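Long-range contacts in acetyl-CoA acetyltransferase (Mycobacterium smegmatis, PDB 4EGV), which probably acts as an acyltransferase of the thiolase superfamily, being a monomeric thiolase-like protein with an additional C-terminal domain: residues L45-L54 against V269-M277; T448-T459 against I472-F483. All coordinates share one frame; numbering follows the deposited sequence.

Contact 1 of 2, residues L45-L54 against V269-M277; sequences LATEAAKAAL and VNQGAALLM
Helix 42-56 lies over one face of the mixed sheet in the N-terminal half of the thiolase fold, where Leu45, Ala49, Ala53 and Leu54 meet strand 271-279. The two short axes run roughly in the same direction, 38° apart, and approach to 6.3 Å, a spacing permitted by the small residues on both sides. At the start, Leu45 crosses the Asn270 side chain at about a right angle, with its CD1 placed 3.9 Å from Asn270 OD1. Gly272 comes next and has no side chain, so the helix backbone can settle close: Leu45 O is 3.8 Å from Gly272 CA, while the methyl of Ala49 rests on the peptide at 3.5 Å from Gly272 C. Ala274 then puts its methyl among three helix alanines, its CB 3.6 Å from Ala50 CA and 4.0 Å from Ala53 CB. The far end is closed by Leu276. With CG anti to the backbone N (chi1 -175°), this side chain carries CD2 up to Leu54 CD1 at 3.9 Å, the two leucines crossing almost perpendicularly. No hydrogen bond links the segments; methyls pack on one another and on backbone. Ala273 and Leu275 point the other way and touch helix 383-397, while strands 20-29 and 136-143 flank the strand. With helix 42-56 on the opposite face, the sheet is layered as in the alpha-beta-alpha-beta-alpha thiolase fold.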
loop_
_atom_site.group_PDB
_atom_site.type_symbol
_atom_site.label_atom_id
_atom_site.label_comp_id
_atom_site.label_asym_id
_atom_site.label_seq_id
_atom_site.Cartn_x
_atom_site.Cartn_y
_atom_site.Cartn_z
ATOM N N LEU A 45 -5.070 -20.630 -6.954
ATOM C CA LEU A 45 -3.843 -19.915 -6.587
ATOM C C LEU A 45 -3.670 -19.644 -5.079
ATOM O O LEU A 45 -2.572 -19.736 -4.513
ATOM C CB LEU A 45 -3.769 -18.592 -7.330
ATOM C CG LEU A 45 -3.519 -18.588 -8.844
ATOM C CD1 LEU A 45 -3.853 -17.250 -9.487
ATOM C CD2 LEU A 45 -2.141 -19.063 -9.249
ATOM N N ALA A 46 -4.782 -19.296 -4.448
ATOM C CA ALA A 46 -4.853 -19.095 -3.031
ATOM C C ALA A 46 -4.710 -20.428 -2.342
ATOM O O ALA A 46 -4.190 -20.503 -1.267
ATOM C CB ALA A 46 -6.187 -18.438 -2.667
ATOM N N THR A 47 -5.185 -21.475 -2.971
ATOM C CA THR A 47 -5.059 -22.839 -2.454
ATOM C C THR A 47 -3.600 -23.307 -2.432
ATOM O O THR A 47 -3.108 -23.754 -1.445
ATOM C CB THR A 47 -5.972 -23.779 -3.273
ATOM O OG1 THR A 47 -7.329 -23.370 -3.045
ATOM C CG2 THR A 47 -5.773 -25.225 -2.891
ATOM N N GLU A 48 -2.914 -23.170 -3.541
ATOM C CA GLU A 48 -1.514 -23.460 -3.588
ATOM C C GLU A 48 -0.663 -22.723 -2.538
ATOM O O GLU A 48 0.159 -23.339 -1.888
ATOM C CB GLU A 48 -0.972 -23.193 -4.987
ATOM C CG GLU A 48 -1.092 -24.369 -5.924
ATOM C CD GLU A 48 -0.407 -25.657 -5.435
ATOM O OE1 GLU A 48 0.716 -25.624 -4.913
ATOM O OE2 GLU A 48 -0.998 -26.733 -5.605
ATOM N N ALA A 49 -0.849 -21.418 -2.403
ATOM C CA ALA A 49 -0.223 -20.650 -1.311
ATOM C C ALA A 49 -0.615 -21.097 0.106
ATOM O O ALA A 49 0.218 -21.116 0.985
ATOM C CB ALA A 49 -0.489 -19.192 -1.478
ATOM N N ALA A 50 -1.872 -21.470 0.311
ATOM C CA ALA A 50 -2.349 -21.923 1.614
ATOM C C ALA A 50 -1.740 -23.253 2.022
ATOM O O ALA A 50 -1.434 -23.472 3.220
ATOM C CB ALA A 50 -3.861 -21.981 1.646
ATOM N N LYS A 51 -1.538 -24.112 1.023
ATOM C CA LYS A 51 -0.888 -25.421 1.192
ATOM C C LYS A 51 0.563 -25.334 1.590
ATOM O O LYS A 51 1.046 -26.161 2.341
ATOM C CB LYS A 51 -1.001 -26.255 -0.082
ATOM C CG LYS A 51 -2.276 -27.004 -0.205
ATOM C CD LYS A 51 -2.368 -27.618 -1.580
ATOM C CE LYS A 51 -3.676 -28.407 -1.702
ATOM N NZ LYS A 51 -4.023 -28.661 -3.092
ATOM N N ALA A 52 1.232 -24.324 1.059
ATOM C CA ALA A 52 2.607 -23.982 1.419
ATOM C C ALA A 52 2.714 -23.355 2.802
ATOM O O ALA A 52 3.723 -23.563 3.471
ATOM C CB ALA A 52 3.243 -23.070 0.370
ATOM N N ALA A 53 1.701 -22.590 3.219
ATOM C CA ALA A 53 1.674 -22.029 4.557
ATOM C C ALA A 53 1.540 -23.143 5.622
ATOM O O ALA A 53 2.186 -23.108 6.693
ATOM C CB ALA A 53 0.586 -20.990 4.673
ATOM N N LEU A 54 0.718 -24.145 5.298
ATOM C CA LEU A 54 0.515 -25.303 6.133
ATOM C C LEU A 54 1.731 -26.193 6.165
ATOM O O LEU A 54 1.979 -26.882 7.138
ATOM C CB LEU A 54 -0.642 -26.111 5.587
ATOM C CG LEU A 54 -2.013 -26.065 6.269
ATOM C CD1 LEU A 54 -2.431 -24.669 6.648
ATOM C CD2 LEU A 54 -3.006 -26.714 5.349
ATOM N N VAL A 269 -0.397 -10.723 -13.548
ATOM C CA VAL A 269 0.242 -11.949 -12.977
ATOM C C VAL A 269 -0.739 -13.011 -12.428
ATOM O O VAL A 269 -1.887 -12.709 -12.163
ATOM C CB VAL A 269 1.090 -11.597 -11.713
ATOM C CG1 VAL A 269 2.357 -10.791 -12.062
ATOM C CG2 VAL A 269 0.243 -10.868 -10.686
ATOM N N ASN A 270 -0.212 -14.182 -12.154
ATOM C CA ASN A 270 -0.860 -15.191 -11.368
ATOM C C ASN A 270 -0.044 -15.387 -10.093
ATOM O O ASN A 270 1.016 -15.895 -10.147
ATOM C CB ASN A 270 -0.963 -16.494 -12.164
ATOM C CG ASN A 270 -2.010 -16.454 -13.276
ATOM O OD1 ASN A 270 -2.966 -17.178 -13.244
ATOM N ND2 ASN A 270 -1.781 -15.671 -14.272
ATOM N N GLN A 271 -0.593 -14.999 -8.945
ATOM C CA GLN A 271 0.117 -15.176 -7.679
ATOM C C GLN A 271 -0.803 -15.267 -6.460
ATOM O O GLN A 271 -1.811 -14.564 -6.376
ATOM C CB GLN A 271 1.136 -14.051 -7.479
ATOM C CG GLN A 271 0.651 -12.685 -7.938
ATOM C CD GLN A 271 1.603 -11.570 -7.553
ATOM O OE1 GLN A 271 1.256 -10.685 -6.770
ATOM N NE2 GLN A 271 2.810 -11.606 -8.105
ATOM N N GLY A 272 -0.442 -16.134 -5.517
ATOM C CA GLY A 272 -1.164 -16.259 -4.268
ATOM C C GLY A 272 -0.239 -16.124 -3.093
ATOM O O GLY A 272 0.940 -16.402 -3.197
ATOM N N ALA A 273 -0.778 -15.663 -1.978
ATOM C CA ALA A 273 -0.057 -15.612 -0.724
ATOM C C ALA A 273 -0.986 -16.022 0.439
ATOM O O ALA A 273 -2.161 -15.755 0.378
ATOM C CB ALA A 273 0.546 -14.231 -0.541
ATOM N N ALA A 274 -0.461 -16.681 1.473
ATOM C CA ALA A 274 -1.218 -17.069 2.652
ATOM C C ALA A 274 -0.407 -16.905 3.924
ATOM O O ALA A 274 0.801 -17.074 3.916
ATOM C CB ALA A 274 -1.699 -18.471 2.512
ATOM N N LEU A 275 -1.077 -16.551 5.016
ATOM C CA LEU A 275 -0.449 -16.522 6.334
ATOM C C LEU A 275 -1.166 -17.390 7.360
ATOM O O LEU A 275 -2.349 -17.307 7.538
ATOM C CB LEU A 275 -0.340 -15.076 6.878
ATOM C CG LEU A 275 0.157 -13.963 5.940
ATOM C CD1 LEU A 275 -0.207 -12.582 6.450
ATOM C CD2 LEU A 275 1.644 -14.087 5.670
ATOM N N LEU A 276 -0.422 -18.213 8.053
ATOM C CA LEU A 276 -0.975 -19.021 9.092
ATOM C C LEU A 276 -0.559 -18.506 10.456
ATOM O O LEU A 276 0.595 -18.375 10.740
ATOM C CB LEU A 276 -0.533 -20.457 8.879
ATOM C CG LEU A 276 -1.046 -21.610 9.751
ATOM C CD1 LEU A 276 -2.607 -21.787 9.784
ATOM C CD2 LEU A 276 -0.301 -22.853 9.307
HETATM N N MSE A 277 -1.537 -18.233 11.300
HETATM C CA MSE A 277 -1.343 -17.563 12.564
HETATM C C MSE A 277 -2.077 -18.299 13.655
HETATM O O MSE A 277 -3.127 -18.881 13.423
HETATM C CB MSE A 277 -1.918 -16.186 12.444
HETATM C CG MSE A 277 -1.481 -15.206 13.522
HETATM SE SE MSE A 277 -2.300 -13.403 13.249
HETATM C CE MSE A 277 -2.315 -13.408 11.303
#

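Contact 2 of 2, residues T448-T459 against I472-F483; sequences TEKADGTGTIET and IIIGRLDDGSRF
Ile473 starts the pairing by setting its CG2 3.9 Å from Ile457 CG1, and it also touches Leu492 and Leu496 of helix 490-498. At Ile474 the antiparallel register slips by one residue. Its carbonyl O accepts from two consecutive amides, at 2.9 Å from Glu458 N and 3.2 Å from Thr459 N, the signature of a classic beta bulge. Ile474 N returns a bond to Thr459 O, while the CD1 methyl of Ile474 lies alongside Thr459 CG2, the two side chains pointing the same way. Gly475, in a non-hydrogen-bonded pair with Ile457, leaves its CA against one face of the Phe483 ring. Arg476 is held by reciprocal backbone bonds to Thr456, with Arg476 N 2.8 Å from Thr456 O. Its side chain bends at chi2 (-21°), and its NE reaches Glu458 OE1 at 3.1 Å from above the carboxylate plane, 63° out of it. Leu477 then sends CD2 toward the Thr454 carbonyl. Past the turn, Ser481 OG donates to Thr448 OG1. Arg482 completes the salt-bridge network side-on, with NE 2.8 Å from Glu458 OE1 and NH2 3.0 Å from Glu458 OE2, both on the syn side of a carboxylate turned 34° from the guanidinium. Two arginines thus share OE1, which probably stabilises the charged carboxylate, while Arg482 NH1 bonds to Leu308 O and Arg310 O. Arg482 O accepts from Thr448 N, and Phe483 CB packs on the Ala451 methyl. Three successive antiparallel strands with a bulged first pair are consistent with the meander of an OB-like fold.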
loop_
_atom_site.group_PDB
_atom_site.type_symbol
_atom_site.label_atom_id
_atom_site.label_comp_id
_atom_site.label_asym_id
_atom_site.label_seq_id
_atom_site.Cartn_x
_atom_site.Cartn_y
_atom_site.Cartn_z
ATOM N N THR A 448 -15.537 24.387 -2.684
ATOM C CA THR A 448 -16.621 24.972 -3.444
ATOM C C THR A 448 -16.789 24.093 -4.670
ATOM O O THR A 448 -15.947 24.124 -5.572
ATOM C CB THR A 448 -16.297 26.418 -3.900
ATOM O OG1 THR A 448 -15.651 27.131 -2.836
ATOM C CG2 THR A 448 -17.573 27.168 -4.341
ATOM N N GLU A 449 -17.858 23.296 -4.701
ATOM C CA GLU A 449 -18.080 22.371 -5.818
ATOM C C GLU A 449 -18.257 23.116 -7.150
ATOM O O GLU A 449 -17.588 22.781 -8.122
ATOM C CB GLU A 449 -19.219 21.369 -5.525
ATOM C CG GLU A 449 -18.955 20.472 -4.299
ATOM C CD GLU A 449 -19.923 19.277 -4.163
ATOM O OE1 GLU A 449 -21.125 19.468 -3.882
ATOM O OE2 GLU A 449 -19.482 18.129 -4.311
ATOM N N LYS A 450 -19.111 24.146 -7.170
ATOM C CA LYS A 450 -19.406 24.906 -8.391
ATOM C C LYS A 450 -18.620 26.210 -8.485
ATOM O O LYS A 450 -19.180 27.275 -8.378
ATOM C CB LYS A 450 -20.900 25.213 -8.467
ATOM C CG LYS A 450 -21.804 23.994 -8.478
ATOM C CD LYS A 450 -23.220 24.419 -8.834
ATOM C CE LYS A 450 -24.079 23.229 -9.264
ATOM N NZ LYS A 450 -24.893 22.758 -8.126
ATOM N N ALA A 451 -17.321 26.114 -8.704
ATOM C CA ALA A 451 -16.435 27.279 -8.678
ATOM C C ALA A 451 -16.493 28.162 -9.933
ATOM O O ALA A 451 -16.317 27.684 -11.069
ATOM C CB ALA A 451 -15.008 26.852 -8.409
ATOM N N ASP A 452 -16.702 29.457 -9.696
ATOM C CA ASP A 452 -16.866 30.461 -10.736
ATOM C C ASP A 452 -15.995 31.679 -10.409
ATOM O O ASP A 452 -16.359 32.494 -9.564
ATOM C CB ASP A 452 -18.350 30.871 -10.818
ATOM C CG ASP A 452 -18.694 31.658 -12.090
ATOM O OD1 ASP A 452 -17.799 31.891 -12.941
ATOM O OD2 ASP A 452 -19.878 32.033 -12.239
ATOM N N GLY A 453 -14.851 31.819 -11.066
ATOM C CA GLY A 453 -14.026 32.988 -10.833
ATOM C C GLY A 453 -12.569 32.761 -11.135
ATOM O O GLY A 453 -12.221 31.998 -12.022
ATOM N N THR A 454 -11.714 33.446 -10.393
ATOM C CA THR A 454 -10.288 33.378 -10.617
ATOM C C THR A 454 -9.612 32.622 -9.463
ATOM O O THR A 454 -9.913 32.845 -8.280
ATOM C CB THR A 454 -9.671 34.800 -10.857
ATOM O OG1 THR A 454 -8.287 34.664 -11.204
ATOM C CG2 THR A 454 -9.810 35.723 -9.626
ATOM N N GLY A 455 -8.703 31.725 -9.822
ATOM C CA GLY A 455 -8.090 30.845 -8.859
ATOM C C GLY A 455 -6.647 30.569 -9.152
ATOM O O GLY A 455 -6.128 30.954 -10.181
ATOM N N THR A 456 -6.012 29.891 -8.207
ATOM C CA THR A 456 -4.603 29.474 -8.281
ATOM C C THR A 456 -4.518 27.939 -8.384
ATOM O O THR A 456 -5.274 27.214 -7.733
ATOM C CB THR A 456 -3.789 30.010 -7.026
ATOM O OG1 THR A 456 -3.931 31.433 -6.923
ATOM C CG2 THR A 456 -2.270 29.649 -7.082
ATOM N N ILE A 457 -3.604 27.461 -9.227
ATOM C CA ILE A 457 -3.307 26.035 -9.337
ATOM C C ILE A 457 -2.567 25.545 -8.072
ATOM O O ILE A 457 -1.507 26.065 -7.731
ATOM C CB ILE A 457 -2.500 25.749 -10.601
ATOM C CG1 ILE A 457 -3.360 26.019 -11.827
ATOM C CG2 ILE A 457 -2.031 24.332 -10.602
ATOM C CD1 ILE A 457 -2.646 25.879 -13.127
ATOM N N GLU A 458 -3.137 24.574 -7.356
ATOM C CA GLU A 458 -2.426 23.997 -6.216
ATOM C C GLU A 458 -1.692 22.730 -6.639
ATOM O O GLU A 458 -0.547 22.504 -6.250
ATOM C CB GLU A 458 -3.356 23.746 -5.019
ATOM C CG GLU A 458 -2.587 23.538 -3.720
ATOM C CD GLU A 458 -3.461 23.171 -2.544
ATOM O OE1 GLU A 458 -4.693 23.212 -2.682
ATOM O OE2 GLU A 458 -2.916 22.822 -1.484
ATOM N N THR A 459 -2.373 21.932 -7.453
ATOM C CA THR A 459 -1.808 20.731 -8.052
ATOM C C THR A 459 -2.571 20.359 -9.338
ATOM O O THR A 459 -3.615 20.913 -9.652
ATOM C CB THR A 459 -1.729 19.577 -7.035
ATOM O OG1 THR A 459 -1.023 18.470 -7.599
ATOM C CG2 THR A 459 -3.100 19.159 -6.590
ATOM N N ILE A 472 -6.121 17.819 -15.337
ATOM C CA ILE A 472 -6.972 17.869 -14.167
ATOM C C ILE A 472 -6.275 18.768 -13.178
ATOM O O ILE A 472 -5.070 18.640 -12.931
ATOM C CB ILE A 472 -7.131 16.500 -13.514
ATOM C CG1 ILE A 472 -7.367 15.386 -14.564
ATOM C CG2 ILE A 472 -8.148 16.570 -12.398
ATOM C CD1 ILE A 472 -8.777 15.082 -14.941
ATOM N N ILE A 473 -7.036 19.691 -12.619
ATOM C CA ILE A 473 -6.482 20.678 -11.728
ATOM C C ILE A 473 -7.235 20.670 -10.395
ATOM O O ILE A 473 -8.455 20.565 -10.366
ATOM C CB ILE A 473 -6.516 22.081 -12.400
ATOM C CG1 ILE A 473 -5.753 22.048 -13.719
ATOM C CG2 ILE A 473 -5.972 23.189 -11.460
ATOM C CD1 ILE A 473 -5.499 23.400 -14.326
ATOM N N ILE A 474 -6.495 20.753 -9.294
ATOM C CA ILE A 474 -7.059 21.213 -8.033
ATOM C C ILE A 474 -6.581 22.635 -7.832
ATOM O O ILE A 474 -5.391 22.904 -7.866
ATOM C CB ILE A 474 -6.629 20.348 -6.848
ATOM C CG1 ILE A 474 -7.231 18.945 -6.930
ATOM C CG2 ILE A 474 -7.028 21.001 -5.530
ATOM C CD1 ILE A 474 -6.473 17.920 -6.172
ATOM N N GLY A 475 -7.519 23.512 -7.577
ATOM C CA GLY A 475 -7.229 24.909 -7.389
ATOM C C GLY A 475 -7.677 25.515 -6.095
ATOM O O GLY A 475 -8.292 24.899 -5.290
ATOM N N ARG A 476 -7.330 26.758 -5.913
ATOM C CA ARG A 476 -7.647 27.470 -4.718
ATOM C C ARG A 476 -8.347 28.674 -5.217
ATOM O O ARG A 476 -8.022 29.159 -6.259
ATOM C CB ARG A 476 -6.364 27.979 -4.120
ATOM C CG ARG A 476 -5.843 27.316 -2.920
ATOM C CD ARG A 476 -6.817 26.540 -2.133
ATOM N NE ARG A 476 -6.033 25.661 -1.307
ATOM C CZ ARG A 476 -6.009 25.685 0.004
ATOM N NH1 ARG A 476 -6.786 26.505 0.663
ATOM N NH2 ARG A 476 -5.218 24.886 0.646
ATOM N N LEU A 477 -9.264 29.233 -4.464
ATOM C CA LEU A 477 -9.719 30.569 -4.805
ATOM C C LEU A 477 -9.104 31.678 -3.946
ATOM O O LEU A 477 -8.132 31.477 -3.246
ATOM C CB LEU A 477 -11.217 30.647 -4.732
ATOM C CG LEU A 477 -11.893 29.827 -5.783
ATOM C CD1 LEU A 477 -13.271 29.647 -5.361
ATOM C CD2 LEU A 477 -11.837 30.546 -7.056
ATOM N N ASP A 478 -9.701 32.856 -4.013
ATOM C CA ASP A 478 -9.346 33.941 -3.141
ATOM C C ASP A 478 -9.879 33.607 -1.755
ATOM O O ASP A 478 -9.185 33.693 -0.780
ATOM C CB ASP A 478 -9.964 35.219 -3.664
ATOM C CG ASP A 478 -9.388 35.651 -4.990
ATOM O OD1 ASP A 478 -8.207 35.418 -5.225
ATOM O OD2 ASP A 478 -10.115 36.251 -5.794
ATOM N N ASP A 479 -11.130 33.209 -1.696
ATOM C CA ASP A 479 -11.758 32.659 -0.495
ATOM C C ASP A 479 -10.895 31.589 0.247
ATOM O O ASP A 479 -11.092 31.333 1.426
ATOM C CB ASP A 479 -13.082 32.051 -1.024
ATOM C CG ASP A 479 -14.199 31.907 0.024
ATOM O OD1 ASP A 479 -14.149 32.420 1.164
ATOM O OD2 ASP A 479 -15.191 31.256 -0.344
ATOM N N GLY A 480 -9.970 30.947 -0.469
ATOM C CA GLY A 480 -9.136 29.872 0.080
ATOM C C GLY A 480 -9.734 28.467 0.061
ATOM O O GLY A 480 -9.097 27.519 0.519
ATOM N N SER A 481 -10.955 28.328 -0.454
ATOM C CA SER A 481 -11.562 27.006 -0.614
ATOM C C SER A 481 -11.079 26.319 -1.916
ATOM O O SER A 481 -10.806 26.997 -2.875
ATOM C CB SER A 481 -13.084 27.121 -0.582
ATOM O OG SER A 481 -13.541 27.892 -1.663
ATOM N N ARG A 482 -10.969 24.984 -1.936
ATOM C CA ARG A 482 -10.515 24.229 -3.128
ATOM C C ARG A 482 -11.637 23.873 -4.111
ATOM O O ARG A 482 -12.828 23.855 -3.770
ATOM C CB ARG A 482 -9.807 22.937 -2.720
ATOM C CG ARG A 482 -8.363 23.094 -2.260
ATOM C CD ARG A 482 -7.858 21.772 -1.730
ATOM N NE ARG A 482 -6.544 21.877 -1.129
ATOM C CZ ARG A 482 -6.075 21.098 -0.146
ATOM N NH1 ARG A 482 -6.800 20.141 0.411
ATOM N NH2 ARG A 482 -4.849 21.283 0.296
ATOM N N PHE A 483 -11.226 23.581 -5.336
ATOM C CA PHE A 483 -12.120 23.075 -6.374
ATOM C C PHE A 483 -11.328 22.188 -7.334
ATOM O O PHE A 483 -10.096 22.180 -7.337
ATOM C CB PHE A 483 -12.786 24.226 -7.158
ATOM C CG PHE A 483 -11.808 25.081 -7.934
ATOM C CD1 PHE A 483 -11.512 24.797 -9.262
ATOM C CD2 PHE A 483 -11.164 26.163 -7.321
ATOM C CE1 PHE A 483 -10.585 25.583 -9.965
ATOM C CE2 PHE A 483 -10.246 26.952 -8.000
ATOM C CZ PHE A 483 -9.952 26.678 -9.317
#

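Overall arrangement
Contact 1 comes first along the chain and is complete before contact 2 begins. Their centres are 47 Å apart, on opposite sides of the chain's centre, and their nearest atoms remain about 27 Å from each other. They share no sheet: contact 1 joins a helix to an inner strand of the mixed sheet in the N-terminal half of the thiolase core, whereas contact 2 lies within the separate five-stranded antiparallel sheet of the additional C-terminal domain. Between its strands 482-487 and 505-509 the chain forms helix 490-498, consistent with the usual helix position of an OB fold. Contact 1 thus belongs to the thiolase core and contact 2 to the additional domain, with no touch between them.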